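Local coordinates for oligopeptide-binding protein AppA (Bacillus subtilis, PDB 1XOC) that binds oligopeptides as the extracellular solute-binding component of an ABC-type oligopeptide permease that can replace the Opp system in sporulation and genetic competence, at residues A[460-463]-A[464-467]; A[468-471]-A[472-476]. All blocks are in the same frame, centred on the assembly; numbering follows the deposited sequence.

Interaction 1. Residues A[460-463]-A[464-467]; sequences ISDR and KQYS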
loop_
_atom_site.group_PDB
_atom_site.type_symbol
_atom_site.label_atom_id
_atom_site.label_comp_id
_atom_site.label_asym_id
_atom_site.label_seq_id
_atom_site.Cartn_x
_atom_site.Cartn_y
_atom_site.Cartn_z
ATOM N N ILE A 460 19.111 14.594 4.781
ATOM C CA ILE A 460 19.589 15.158 3.519
ATOM C C ILE A 460 18.452 15.887 2.816
ATOM O O ILE A 460 17.478 15.268 2.393
ATOM C CB ILE A 460 20.129 14.061 2.591
ATOM C CG1 ILE A 460 21.308 13.341 3.248
ATOM C CG2 ILE A 460 20.538 14.649 1.249
ATOM C CD1 ILE A 460 21.675 12.040 2.587
ATOM N N SER A 461 18.597 17.198 2.680
ATOM C CA SER A 461 17.522 18.054 2.191
ATOM C C SER A 461 17.446 18.080 0.658
ATOM O O SER A 461 16.385 17.833 0.082
ATOM C CB SER A 461 17.699 19.474 2.734
ATOM O OG SER A 461 16.439 20.072 2.987
ATOM N N ASP A 462 18.565 18.375 0.003
ATOM C CA ASP A 462 18.610 18.413 -1.459
ATOM C C ASP A 462 18.268 17.040 -2.057
ATOM O O ASP A 462 18.771 16.010 -1.596
ATOM C CB ASP A 462 19.989 18.890 -1.930
ATOM C CG ASP A 462 20.083 19.001 -3.436
ATOM O OD1 ASP A 462 19.959 20.120 -3.974
ATOM O OD2 ASP A 462 20.263 17.962 -4.089
ATOM N N ARG A 463 17.408 17.030 -3.078
ATOM C CA ARG A 463 16.964 15.776 -3.717
ATOM C C ARG A 463 18.078 15.047 -4.463
ATOM O O ARG A 463 18.099 13.822 -4.467
ATOM C CB ARG A 463 15.794 16.018 -4.679
ATOM C CG ARG A 463 14.564 16.547 -3.990
ATOM C CD ARG A 463 13.322 16.485 -4.860
ATOM N NE ARG A 463 12.123 16.398 -4.026
ATOM C CZ ARG A 463 10.881 16.265 -4.493
ATOM N NH1 ARG A 463 10.645 16.215 -5.806
ATOM N NH2 ARG A 463 9.865 16.187 -3.635
ATOM N N LYS A 464 18.988 15.786 -5.097
ATOM C CA LYS A 464 20.101 15.163 -5.809
ATOM C C LYS A 464 21.025 14.435 -4.843
ATOM O O LYS A 464 21.456 13.322 -5.120
ATOM C CB LYS A 464 20.893 16.188 -6.621
ATOM C CG LYS A 464 20.110 16.820 -7.761
ATOM C CD LYS A 464 19.725 15.788 -8.821
ATOM C CE LYS A 464 19.288 16.450 -10.130
ATOM N NZ LYS A 464 18.734 15.450 -11.092
ATOM N N GLN A 465 21.316 15.061 -3.711
ATOM C CA GLN A 465 22.152 14.442 -2.681
ATOM C C GLN A 465 21.444 13.230 -2.091
ATOM O O GLN A 465 22.066 12.192 -1.852
ATOM C CB GLN A 465 22.476 15.448 -1.578
ATOM C CG GLN A 465 23.305 16.637 -2.049
ATOM C CD GLN A 465 23.457 17.736 -0.997
ATOM O OE1 GLN A 465 24.072 18.772 -1.265
ATOM N NE2 GLN A 465 22.898 17.516 0.198
ATOM N N TYR A 466 20.140 13.377 -1.862
ATOM C CA TYR A 466 19.299 12.289 -1.363
ATOM C C TYR A 466 19.316 11.084 -2.310
ATOM O O TYR A 466 19.580 9.963 -1.892
ATOM C CB TYR A 466 17.869 12.789 -1.199
ATOM C CG TYR A 466 16.914 11.832 -0.524
ATOM C CD1 TYR A 466 16.870 11.730 0.859
ATOM C CD2 TYR A 466 16.013 11.082 -1.263
ATOM C CE1 TYR A 466 15.963 10.880 1.495
ATOM C CE2 TYR A 466 15.117 10.223 -0.636
ATOM C CZ TYR A 466 15.100 10.130 0.734
ATOM O OH TYR A 466 14.207 9.302 1.383
ATOM N N SER A 467 19.024 11.324 -3.582
ATOM C CA SER A 467 19.010 10.270 -4.583
ATOM C C SER A 467 20.391 9.624 -4.724
ATOM O O SER A 467 20.507 8.433 -4.977
ATOM C CB SER A 467 18.547 10.838 -5.937
ATOM O OG SER A 467 17.229 11.352 -5.850
#

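Interaction 2. Residues A[468-471]-A[472-476]; sequences KEYE and QIYQK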
loop_
_atom_site.group_PDB
_atom_site.type_symbol
_atom_site.label_atom_id
_atom_site.label_comp_id
_atom_site.label_asym_id
_atom_site.label_seq_id
_atom_site.Cartn_x
_atom_site.Cartn_y
_atom_site.Cartn_z
ATOM N N LYS A 468 21.452 10.409 -4.565
ATOM C CA LYS A 468 22.798 9.866 -4.738
ATOM C C LYS A 468 23.133 8.905 -3.610
ATOM O O LYS A 468 23.646 7.822 -3.851
ATOM C CB LYS A 468 23.831 10.990 -4.803
ATOM C CG LYS A 468 25.229 10.560 -5.282
ATOM C CD LYS A 468 25.282 10.452 -6.809
ATOM C CE LYS A 468 26.372 9.495 -7.306
ATOM N NZ LYS A 468 25.888 8.663 -8.465
ATOM N N GLU A 469 22.824 9.297 -2.380
ATOM C CA GLU A 469 23.048 8.431 -1.225
ATOM C C GLU A 469 22.131 7.211 -1.256
ATOM O O GLU A 469 22.496 6.137 -0.764
ATOM C CB GLU A 469 22.859 9.206 0.081
ATOM C CG GLU A 469 24.102 10.024 0.458
ATOM C CD GLU A 469 25.216 9.171 1.069
ATOM O OE1 GLU A 469 24.884 8.265 1.876
ATOM O OE2 GLU A 469 26.408 9.419 0.763
ATOM N N TYR A 470 20.941 7.366 -1.838
ATOM C CA TYR A 470 20.025 6.234 -1.979
ATOM C C TYR A 470 20.518 5.166 -2.944
ATOM O O TYR A 470 20.112 4.020 -2.831
ATOM C CB TYR A 470 18.579 6.676 -2.296
ATOM C CG TYR A 470 17.679 6.371 -1.125
ATOM C CD1 TYR A 470 17.447 7.307 -0.129
ATOM C CD2 TYR A 470 17.126 5.110 -0.975
ATOM C CE1 TYR A 470 16.661 7.002 0.984
ATOM C CE2 TYR A 470 16.348 4.799 0.124
ATOM C CZ TYR A 470 16.105 5.745 1.106
ATOM O OH TYR A 470 15.316 5.440 2.225
ATOM N N GLU A 471 21.410 5.498 -3.870
ATOM C CA GLU A 471 22.016 4.448 -4.706
ATOM C C GLU A 471 22.658 3.336 -3.844
ATOM O O GLU A 471 22.531 2.149 -4.143
ATOM C CB GLU A 471 23.062 5.039 -5.651
ATOM C CG GLU A 471 22.485 5.910 -6.756
ATOM C CD GLU A 471 23.556 6.642 -7.580
ATOM O OE1 GLU A 471 24.780 6.446 -7.343
ATOM O OE2 GLU A 471 23.167 7.436 -8.472
ATOM N N GLN A 472 23.340 3.731 -2.773
ATOM C CA GLN A 472 23.950 2.773 -1.858
ATOM C C GLN A 472 22.928 1.915 -1.136
ATOM O O GLN A 472 23.179 0.752 -0.880
ATOM C CB GLN A 472 24.782 3.490 -0.803
ATOM C CG GLN A 472 25.952 4.241 -1.343
ATOM C CD GLN A 472 26.765 4.862 -0.232
ATOM O OE1 GLN A 472 27.233 4.162 0.670
ATOM N NE2 GLN A 472 26.939 6.182 -0.284
ATOM N N ILE A 473 21.797 2.499 -0.767
ATOM C CA ILE A 473 20.744 1.757 -0.062
ATOM C C ILE A 473 20.142 0.710 -1.000
ATOM O O ILE A 473 19.985 -0.450 -0.630
ATOM C CB ILE A 473 19.665 2.709 0.487
ATOM C CG1 ILE A 473 20.231 3.535 1.631
ATOM C CG2 ILE A 473 18.461 1.928 0.999
ATOM C CD1 ILE A 473 19.413 4.794 1.991
ATOM N N TYR A 474 19.817 1.121 -2.218
ATOM C CA TYR A 474 19.356 0.184 -3.238
ATOM C C TYR A 474 20.330 -0.965 -3.477
ATOM O O TYR A 474 19.911 -2.111 -3.592
ATOM C CB TYR A 474 19.120 0.932 -4.542
ATOM C CG TYR A 474 17.976 1.907 -4.501
ATOM C CD1 TYR A 474 18.053 3.101 -5.191
ATOM C CD2 TYR A 474 16.790 1.617 -3.818
ATOM C CE1 TYR A 474 17.009 3.989 -5.181
ATOM C CE2 TYR A 474 15.743 2.505 -3.801
ATOM C CZ TYR A 474 15.855 3.672 -4.501
ATOM O OH TYR A 474 14.839 4.560 -4.494
ATOM N N GLN A 475 21.626 -0.671 -3.563
ATOM C CA GLN A 475 22.624 -1.728 -3.698
ATOM C C GLN A 475 22.534 -2.751 -2.579
ATOM O O GLN A 475 22.596 -3.942 -2.829
ATOM C CB GLN A 475 24.048 -1.158 -3.728
ATOM C CG GLN A 475 24.426 -0.512 -5.039
ATOM C CD GLN A 475 24.611 -1.490 -6.181
ATOM O OE1 GLN A 475 24.692 -1.078 -7.336
ATOM N NE2 GLN A 475 24.684 -2.784 -5.871
ATOM N N LYS A 476 22.447 -2.281 -1.343
ATOM C CA LYS A 476 22.422 -3.186 -0.195
ATOM C C LYS A 476 21.147 -4.027 -0.176
ATOM O O LYS A 476 21.205 -5.226 0.061
ATOM C CB LYS A 476 22.591 -2.426 1.119
ATOM C CG LYS A 476 23.998 -1.854 1.286
ATOM C CD LYS A 476 24.341 -1.550 2.741
ATOM C CE LYS A 476 25.804 -1.146 2.898
ATOM N NZ LYS A 476 26.771 -2.260 2.633
#

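Interaction 1. Residues A[460-463]-A[464-467]
Asp-462 and Lys-464 meet at the N-cap of helix 463-480, where the aspartate side chain covers the first turn. The amide of Lys-464 lies 2.7 Å from OD2 of Asp-462, but an N-H...O angle of only 121° leaves this bond weak. The next amide, Gln-465 N, reaches the same oxygen on its anti lone pair at 3.1 Å and more nearly straight, so one carboxylate oxygen serves two amides. CG of Asp-462 stands anti to its own nitrogen (chi1 -178°), which turns the carboxylate back over these N-H groups; its negative charge there probably suits the positive end of the helix dipole. The Gln-465 chain runs past CB of Asp-462, and its own CB rests 3.5 Å from CG2 of Ile-460, the two side chains crossing at a slant. Tyr-466 N begins the regular backbone pattern with a bond to Asp-462 O, while its CB packs 4.1 Å from Ile-460 CG2, a hydrophobic contact beside the cap. The tyrosine hydroxyl is hydrogen-bonded to the backbone oxygen of Pro-425. Ser-467 completes the turn: its N binds Arg-463 O at 2.8 Å, and its OG, hydrogen-bonded to Asn-318 OD1, sits 3.0 Å from that same Arg-463 O.

Interaction 2. Residues A[468-471]-A[472-476]
Tyr-470 and Ile-473 pack together one turn apart on helix 463-480, an i to i+3 contact in which a methyl group covers an aromatic face. CD1 of Ile-473 lies 3.5 Å from the centroid of the Tyr-470 ring and only 8° off the ring normal, a CH-pi contact over the middle of the face. The isoleucine's CG1 branch, beside its own backbone N, carries CD1 there, while CG2, on the same side of the ring, lies beyond its rim, 3.7 Å from CE2 of Tyr-470. Tyr-474, four residues on from Tyr-470, has CZ 4.0 Å from CD2 of Tyr-470; the two ring planes are inclined at 55°, and CD2 lies above the Tyr-474 ring, displaced toward its rim. The Tyr-470 hydroxyl is hydrogen-bonded to the backbone N of Gln-427, and Ile-473 packs on Leu-453 and Met-454 of helix 448-457, so this buried face joins the helix to its neighbours. An alanine in place of Tyr-470 would probably leave Ile-473 CD1 without its aromatic cover and the Gln-427 backbone N-H without its hydroxyl partner.

Gln-472 extends along the more exposed side. Its side chain runs beside that of Glu-469 and points the same way, with the carboxylate and amide planes steeply inclined and NE2 3.4 Å from OE2. Its backbone N makes a weak bond to Glu-469 O. Glu-471 accepts a bond from Gln-475 N at its backbone O, 3.0 Å away, while its extended side chain points back to Lys-468 of its own segment, whose NZ forms a salt bridge to OE1 on the syn side at 2.7 Å. In the backbone, Tyr-474 N meets Tyr-470 O at 3.0 Å with a nearly straight N-H...O angle of 177°.

How the interactions relate
From the N terminus, the chain leaves helix 448-457, passes through the short loop containing 460-462 and enters helix 463-480. Interaction 1 closes the turn at this entrance; interaction 2 continues directly from residue 468 along the same helix. The two are consecutive, neither nested nor crossing, with centres about 12 Å apart. They touch where CD1 of Ile-460 packs 3.8 Å from CG of Glu-469, bringing the loop against the second turn, and the rings of Tyr-466 and Tyr-470 also meet. Tyr-466 and Ser-467 near the start tie the helix to Pro-425 and Asn-318; Tyr-470 further on ties it to Gln-427, and Ile-473 to helix 448-457.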